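Local coordinates for protein transaminase (Bacillus megaterium, PDB 5G0A) that probably transfers amino groups between amines and carbonyl compounds with S selectivity, using pyridoxal-5'-phosphate as cofactor, at residues B[54-65]-B[442-450]; B[299-307]-B[337-348]. All blocks are in the same frame, centred on the assembly; numbering follows the deposited sequence.

Contact 1: residues B[54-65]-B[442-450]; sequences DFFNQLYCVNLG and RIGASLNVS
Y60 gives its phenol proton to the backbone of the facing segment, OH to O of R442 at 2.7 Å, and that oxygen lies at the edge of the ring, in its plane. CG of Y60 sits anti to the carbonyl carbon (chi1 -45°), which carries the ring across to the strand end, about 7 Å from the pyridoxal-5'-phosphate of this class-III aminotransferase. Two backbone bonds also join the segments: N of G444 to O of F55 (3.1 Å), nearly straight at 174°, and N of L447 to O of N63 (2.8 Å). A water lies within hydrogen-bonding distance of both O of F55 and O of R442. The amide of N57 is a hub: its ND2 reaches O of V62 at 3.3 Å and, weakly, OG of S446, while OD1 takes N of V62 and also R277. S446 OG has a further partner in D42. G444, with no side chain, lets its CA lie 4.1 Å from CD1 of Y60.

Apolar packing centres on F55. The methyl CB of A445 stands over the middle of its ring face, 3.8 Å from the centroid, a CH-pi contact that a small residue makes neatly. I443 CG2 meets the edge, and V449 CG2 touches CZ at 3.7 Å. Thus residues 54-65, which start at the last residue of strand 51-54, are tied to the end of strand 440-443 and the turn before helix 451-468, with L447 and N448 resting on helix 353-374.

Contact 2: residues B[299-307]-B[337-348]; sequences GLSSSSLPA and AMAAVCANLEVM
The carboxamide of N344, the flat group of this contact, lies against residues 299-302 and meets them through both polar atoms. ND2 donates to O of G299 at 2.9 Å, the acceptor tilted 21° from the amide plane, and makes a weak bond to O of L300. At the other corner OD1 receives the hydroxyl of S302, OG to OD1 2.8 Å, with the donor tilted 31° from the carbonyl plane. With CG anti to the backbone N (chi1 174°), the amide extends from the helix into the loop. Asparagine fits here because one short group can both donate to main-chain carbonyls and accept from a serine. CE of M348 lies beside the same serine, 3.7 Å from its OG.

Further along, the loop is braced by its own serines: OG of S304 gives its proton to O of S301 in the type I' turn, and OG of S301 to O of L305. Beyond these bonds the packing is apolar. V341 uses both branches, CG1 against CD1 of L300 at 3.8 Å and CG2 against CB of A307 at 3.7 Å. CD1 of L305 rests at 4.0 Å from CB of A340, and CB of A337 comes near O of P306; these small alanines let the loop approach closely. The loop follows K298 of the cofactor pocket, and the P306 side chain is about 8 Å from pyridoxal-5'-phosphate. Backbone O of S303 accepts from H334 of the second subunit. The loop links strands 293-296 and 308-313 of the large mixed sheet; other sides of helix 335-350 pack on helices 69-78 and 92-105.

The centres of contact 1 and contact 2 lie about 15 Å apart, yet the two meet directly: OG of S302 is 2.9 Å from N of L64 and OG of S303 is 2.7 Å from O of C61, both probable hydrogen bonds. L64 of contact 1 also packs on N344 of helix 335-350, the helix of contact 2. Along the chain contact 2 is nested within the loop closed by contact 1, in the order 54-65, 299-307, 337-348, 442-450. Segment 54-65 thus bridges the C-terminal part of the chain and the loop that follows K298, a residue of the pyridoxal-5'-phosphate pocket. Both contacts reach the second subunit, consistent with a link between cofactor surroundings and subunit interface.

Contact 1: residues B[54-65]-B[442-450]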
# COMPACT_ATOMS: atom_id res chain seq x y z
N ASP B 54 16.69 -6.34 -39.72
CA ASP B 54 15.98 -6.03 -38.48
C ASP B 54 16.39 -4.67 -37.91
O ASP B 54 17.36 -4.58 -37.17
CB ASP B 54 16.26 -7.14 -37.45
CG ASP B 54 15.49 -6.94 -36.15
OD1 ASP B 54 14.53 -6.14 -36.13
OD2 ASP B 54 15.87 -7.59 -35.16
N PHE B 55 15.66 -3.61 -38.26
CA PHE B 55 15.97 -2.30 -37.71
C PHE B 55 15.18 -1.98 -36.43
O PHE B 55 14.94 -0.81 -36.11
CB PHE B 55 15.93 -1.18 -38.78
CG PHE B 55 17.28 -0.85 -39.35
CD1 PHE B 55 18.07 -1.85 -39.93
CD2 PHE B 55 17.79 0.45 -39.29
CE1 PHE B 55 19.33 -1.57 -40.44
CE2 PHE B 55 19.05 0.75 -39.82
CZ PHE B 55 19.82 -0.27 -40.38
N PHE B 56 14.78 -3.04 -35.72
CA PHE B 56 14.48 -2.94 -34.28
C PHE B 56 15.63 -3.48 -33.43
O PHE B 56 15.65 -3.23 -32.21
CB PHE B 56 13.23 -3.72 -33.91
CG PHE B 56 11.98 -3.18 -34.52
CD1 PHE B 56 11.29 -2.13 -33.93
CD2 PHE B 56 11.48 -3.72 -35.71
CE1 PHE B 56 10.14 -1.63 -34.50
CE2 PHE B 56 10.32 -3.23 -36.28
CZ PHE B 56 9.65 -2.18 -35.68
N ASN B 57 16.56 -4.22 -34.06
CA ASN B 57 17.63 -4.95 -33.33
C ASN B 57 16.95 -5.76 -32.21
O ASN B 57 17.40 -5.77 -31.06
CB ASN B 57 18.70 -3.96 -32.80
CG ASN B 57 20.03 -4.62 -32.49
OD1 ASN B 57 20.63 -4.35 -31.45
ND2 ASN B 57 20.54 -5.46 -33.41
N GLN B 58 15.87 -6.45 -32.58
CA GLN B 58 14.91 -7.12 -31.66
C GLN B 58 14.25 -6.14 -30.70
O GLN B 58 13.19 -5.60 -31.01
CB GLN B 58 15.56 -8.31 -30.92
CG GLN B 58 15.92 -9.43 -31.90
CD GLN B 58 14.67 -9.99 -32.55
OE1 GLN B 58 13.84 -10.59 -31.90
NE2 GLN B 58 14.53 -9.77 -33.87
N LEU B 59 14.87 -5.92 -29.54
CA LEU B 59 14.39 -4.94 -28.57
C LEU B 59 15.54 -3.99 -28.25
O LEU B 59 15.82 -3.71 -27.09
CB LEU B 59 13.86 -5.65 -27.30
CG LEU B 59 12.63 -6.55 -27.55
CD1 LEU B 59 12.32 -7.41 -26.33
CD2 LEU B 59 11.40 -5.73 -27.95
N TYR B 60 16.20 -3.50 -29.31
CA TYR B 60 17.35 -2.60 -29.16
C TYR B 60 18.38 -3.23 -28.27
O TYR B 60 18.92 -2.58 -27.39
CB TYR B 60 16.88 -1.22 -28.63
CG TYR B 60 15.64 -0.79 -29.37
CD1 TYR B 60 15.74 -0.20 -30.62
CD2 TYR B 60 14.36 -1.06 -28.87
CE1 TYR B 60 14.61 0.14 -31.35
CE2 TYR B 60 13.22 -0.72 -29.59
CZ TYR B 60 13.36 -0.13 -30.82
OH TYR B 60 12.25 0.23 -31.55
N CYS B 61 18.67 -4.51 -28.51
CA CYS B 61 19.36 -5.32 -27.50
C CYS B 61 20.40 -6.30 -28.04
O CYS B 61 21.04 -7.01 -27.26
CB CYS B 61 18.33 -6.07 -26.62
SG CYS B 61 17.28 -7.24 -27.52
N VAL B 62 20.59 -6.33 -29.34
CA VAL B 62 21.59 -7.24 -29.89
C VAL B 62 22.75 -6.39 -30.43
O VAL B 62 23.09 -6.44 -31.64
CB VAL B 62 20.95 -8.16 -30.96
CG1 VAL B 62 21.88 -9.32 -31.31
CG2 VAL B 62 19.61 -8.72 -30.47
N ASN B 63 23.33 -5.60 -29.52
CA ASN B 63 24.28 -4.52 -29.87
C ASN B 63 25.46 -4.98 -30.74
O ASN B 63 25.82 -4.34 -31.73
CB ASN B 63 24.79 -3.85 -28.59
CG ASN B 63 23.66 -3.20 -27.79
OD1 ASN B 63 22.52 -3.69 -27.80
ND2 ASN B 63 23.97 -2.10 -27.10
N LEU B 64 26.04 -6.12 -30.37
CA LEU B 64 27.22 -6.64 -31.07
C LEU B 64 26.92 -7.21 -32.46
O LEU B 64 27.85 -7.51 -33.22
CB LEU B 64 27.88 -7.72 -30.21
CG LEU B 64 29.40 -7.90 -30.38
CD1 LEU B 64 30.14 -6.77 -29.66
CD2 LEU B 64 29.79 -9.24 -29.80
N GLY B 65 25.64 -7.36 -32.78
CA GLY B 65 25.21 -8.15 -33.94
C GLY B 65 24.77 -9.56 -33.55
O GLY B 65 25.20 -10.13 -32.55
N ARG B 442 11.06 4.30 -33.58
CA ARG B 442 12.17 4.00 -32.68
C ARG B 442 13.05 3.03 -33.46
O ARG B 442 12.72 1.86 -33.63
CB ARG B 442 11.67 3.35 -31.39
CG ARG B 442 12.64 3.48 -30.21
CD ARG B 442 12.40 4.84 -29.56
NE ARG B 442 13.19 5.18 -28.38
CZ ARG B 442 14.30 5.91 -28.40
NH1 ARG B 442 14.82 6.30 -29.57
NH2 ARG B 442 14.90 6.24 -27.27
N ILE B 443 14.17 3.55 -33.94
CA ILE B 443 14.99 2.85 -34.92
C ILE B 443 16.29 2.44 -34.28
O ILE B 443 16.95 3.26 -33.65
CB ILE B 443 15.25 3.77 -36.14
CG1 ILE B 443 13.92 4.10 -36.84
CG2 ILE B 443 16.20 3.10 -37.14
CD1 ILE B 443 14.00 5.24 -37.82
N GLY B 444 16.67 1.17 -34.46
CA GLY B 444 17.95 0.68 -33.96
C GLY B 444 18.44 -0.52 -34.75
O GLY B 444 17.65 -1.29 -35.27
N ALA B 445 19.76 -0.66 -34.85
CA ALA B 445 20.38 -1.83 -35.46
C ALA B 445 21.59 -2.20 -34.62
O ALA B 445 21.79 -1.61 -33.56
CB ALA B 445 20.77 -1.51 -36.92
N SER B 446 22.40 -3.17 -35.07
CA SER B 446 23.62 -3.49 -34.33
C SER B 446 24.60 -2.34 -34.50
O SER B 446 24.50 -1.57 -35.47
CB SER B 446 24.21 -4.81 -34.83
OG SER B 446 23.20 -5.82 -34.94
N LEU B 447 25.53 -2.20 -33.56
CA LEU B 447 26.48 -1.10 -33.58
C LEU B 447 27.38 -1.15 -34.82
O LEU B 447 27.83 -0.11 -35.31
CB LEU B 447 27.35 -1.10 -32.33
CG LEU B 447 26.57 -1.13 -30.99
CD1 LEU B 447 27.52 -0.95 -29.82
CD2 LEU B 447 25.47 -0.09 -30.99
N ASN B 448 27.60 -2.37 -35.31
CA ASN B 448 28.41 -2.60 -36.52
C ASN B 448 27.60 -2.73 -37.83
O ASN B 448 28.10 -3.32 -38.82
CB ASN B 448 29.32 -3.82 -36.31
CG ASN B 448 28.55 -5.12 -36.19
OD1 ASN B 448 27.36 -5.11 -35.92
ND2 ASN B 448 29.22 -6.24 -36.41
N VAL B 449 26.37 -2.22 -37.83
CA VAL B 449 25.49 -2.26 -39.01
C VAL B 449 26.24 -1.62 -40.19
O VAL B 449 27.02 -0.70 -40.01
CB VAL B 449 24.12 -1.58 -38.76
CG1 VAL B 449 24.24 -0.06 -38.53
CG2 VAL B 449 23.13 -1.87 -39.90
N SER B 450 26.04 -2.18 -41.38
CA SER B 450 26.76 -1.68 -42.56
C SER B 450 26.05 -0.47 -43.16
O SER B 450 24.85 -0.28 -42.99
CB SER B 450 26.90 -2.79 -43.61
OG SER B 450 25.64 -3.09 -44.21
O HOH W 1 12.42 0.62 -36.12
O HOH W 2 29.01 -9.25 -34.80

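Contact 2: residues B[299-307]-B[337-348]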
# COMPACT_ATOMS: atom_id res chain seq x y z
N GLY B 299 22.32 -4.79 -24.12
CA GLY B 299 23.70 -4.72 -24.66
C GLY B 299 24.82 -5.21 -23.76
O GLY B 299 25.95 -5.41 -24.23
N LEU B 300 24.53 -5.40 -22.46
CA LEU B 300 25.46 -6.02 -21.53
C LEU B 300 26.04 -7.36 -22.03
O LEU B 300 27.25 -7.63 -21.88
CB LEU B 300 24.79 -6.22 -20.16
CG LEU B 300 25.61 -6.96 -19.09
CD1 LEU B 300 26.88 -6.20 -18.69
CD2 LEU B 300 24.76 -7.32 -17.85
N SER B 301 25.17 -8.17 -22.61
CA SER B 301 25.60 -9.38 -23.30
C SER B 301 25.21 -9.41 -24.78
O SER B 301 25.44 -10.44 -25.44
CB SER B 301 25.01 -10.63 -22.60
OG SER B 301 23.60 -10.65 -22.78
N SER B 302 24.63 -8.32 -25.30
CA SER B 302 24.02 -8.24 -26.64
C SER B 302 23.06 -9.38 -26.86
O SER B 302 22.99 -9.94 -27.96
CB SER B 302 25.08 -8.14 -27.76
OG SER B 302 25.82 -6.95 -27.59
N SER B 303 22.34 -9.73 -25.79
CA SER B 303 21.34 -10.80 -25.77
C SER B 303 21.89 -12.18 -26.12
O SER B 303 21.11 -13.08 -26.39
CB SER B 303 20.17 -10.47 -26.69
OG SER B 303 19.66 -9.17 -26.39
N SER B 304 23.20 -12.36 -26.10
CA SER B 304 23.78 -13.67 -26.42
C SER B 304 23.28 -14.71 -25.39
O SER B 304 22.88 -15.81 -25.76
CB SER B 304 25.29 -13.62 -26.50
OG SER B 304 25.87 -13.14 -25.30
N LEU B 305 23.27 -14.32 -24.11
CA LEU B 305 22.61 -15.08 -23.04
C LEU B 305 22.00 -14.11 -22.03
O LEU B 305 22.42 -12.94 -21.98
CB LEU B 305 23.59 -16.01 -22.32
CG LEU B 305 24.15 -17.19 -23.13
CD1 LEU B 305 25.28 -17.85 -22.32
CD2 LEU B 305 23.04 -18.20 -23.40
N PRO B 306 21.03 -14.57 -21.22
CA PRO B 306 20.40 -13.63 -20.25
C PRO B 306 21.38 -13.14 -19.18
O PRO B 306 22.01 -13.95 -18.48
CB PRO B 306 19.27 -14.46 -19.63
CG PRO B 306 19.00 -15.57 -20.62
CD PRO B 306 20.34 -15.89 -21.25
N ALA B 307 21.56 -11.81 -19.12
CA ALA B 307 22.33 -11.17 -18.07
C ALA B 307 21.80 -9.76 -17.83
O ALA B 307 21.34 -9.08 -18.76
CB ALA B 307 23.80 -11.08 -18.48
N ALA B 337 26.68 -17.39 -18.54
CA ALA B 337 26.20 -16.05 -18.91
C ALA B 337 27.31 -15.01 -18.71
O ALA B 337 27.45 -14.09 -19.54
CB ALA B 337 24.97 -15.67 -18.08
N MET B 338 28.12 -15.17 -17.66
CA MET B 338 29.23 -14.25 -17.41
C MET B 338 30.32 -14.40 -18.47
O MET B 338 30.92 -13.41 -18.90
CB MET B 338 29.82 -14.40 -16.00
CG MET B 338 28.84 -14.07 -14.88
SD MET B 338 28.34 -12.33 -14.88
CE MET B 338 26.86 -12.39 -15.88
N ALA B 339 30.55 -15.63 -18.93
CA ALA B 339 31.46 -15.84 -20.08
C ALA B 339 31.01 -15.06 -21.32
O ALA B 339 31.84 -14.47 -22.02
CB ALA B 339 31.61 -17.33 -20.36
N ALA B 340 29.70 -15.08 -21.60
CA ALA B 340 29.09 -14.31 -22.67
C ALA B 340 29.30 -12.80 -22.49
O ALA B 340 29.70 -12.11 -23.45
CB ALA B 340 27.61 -14.64 -22.80
N VAL B 341 29.03 -12.29 -21.29
CA VAL B 341 29.27 -10.86 -21.02
C VAL B 341 30.73 -10.48 -21.29
O VAL B 341 31.00 -9.49 -21.97
CB VAL B 341 28.87 -10.49 -19.56
CG1 VAL B 341 29.27 -9.04 -19.26
CG2 VAL B 341 27.37 -10.64 -19.41
N CYS B 342 31.65 -11.27 -20.74
CA CYS B 342 33.08 -11.00 -20.93
C CYS B 342 33.44 -10.93 -22.39
O CYS B 342 34.08 -9.98 -22.82
CB CYS B 342 33.95 -12.07 -20.26
SG CYS B 342 34.05 -12.01 -18.47
N ALA B 343 32.99 -11.92 -23.17
CA ALA B 343 33.33 -11.95 -24.59
C ALA B 343 32.66 -10.81 -25.36
O ALA B 343 33.27 -10.19 -26.21
CB ALA B 343 32.98 -13.30 -25.20
N ASN B 344 31.40 -10.52 -25.03
CA ASN B 344 30.70 -9.42 -25.69
C ASN B 344 31.44 -8.09 -25.49
O ASN B 344 31.69 -7.34 -26.44
CB ASN B 344 29.28 -9.32 -25.11
CG ASN B 344 28.52 -8.13 -25.62
OD1 ASN B 344 28.23 -8.03 -26.80
ND2 ASN B 344 28.14 -7.25 -24.71
N LEU B 345 31.83 -7.82 -24.24
CA LEU B 345 32.51 -6.58 -23.90
C LEU B 345 33.92 -6.54 -24.52
O LEU B 345 34.39 -5.47 -24.94
CB LEU B 345 32.59 -6.40 -22.37
CG LEU B 345 31.20 -6.25 -21.71
CD1 LEU B 345 31.31 -6.01 -20.21
CD2 LEU B 345 30.41 -5.13 -22.40
N GLU B 346 34.58 -7.69 -24.56
CA GLU B 346 35.95 -7.76 -25.12
C GLU B 346 35.92 -7.46 -26.60
O GLU B 346 36.76 -6.72 -27.10
CB GLU B 346 36.59 -9.11 -24.83
CG GLU B 346 37.11 -9.18 -23.39
CD GLU B 346 37.38 -10.59 -22.93
OE1 GLU B 346 37.05 -11.54 -23.67
OE2 GLU B 346 37.91 -10.74 -21.82
N VAL B 347 34.93 -8.03 -27.30
CA VAL B 347 34.75 -7.77 -28.74
C VAL B 347 34.40 -6.31 -29.01
O VAL B 347 34.96 -5.67 -29.91
CB VAL B 347 33.70 -8.72 -29.39
CG1 VAL B 347 33.48 -8.35 -30.85
CG2 VAL B 347 34.14 -10.18 -29.28
N MET B 348 33.43 -5.79 -28.24
CA MET B 348 33.05 -4.40 -28.31
C MET B 348 34.26 -3.46 -28.15
O MET B 348 34.41 -2.52 -28.91
CB MET B 348 31.99 -4.13 -27.24
CG MET B 348 30.84 -3.30 -27.72
SD MET B 348 29.60 -3.13 -26.43
CE MET B 348 28.31 -4.23 -27.05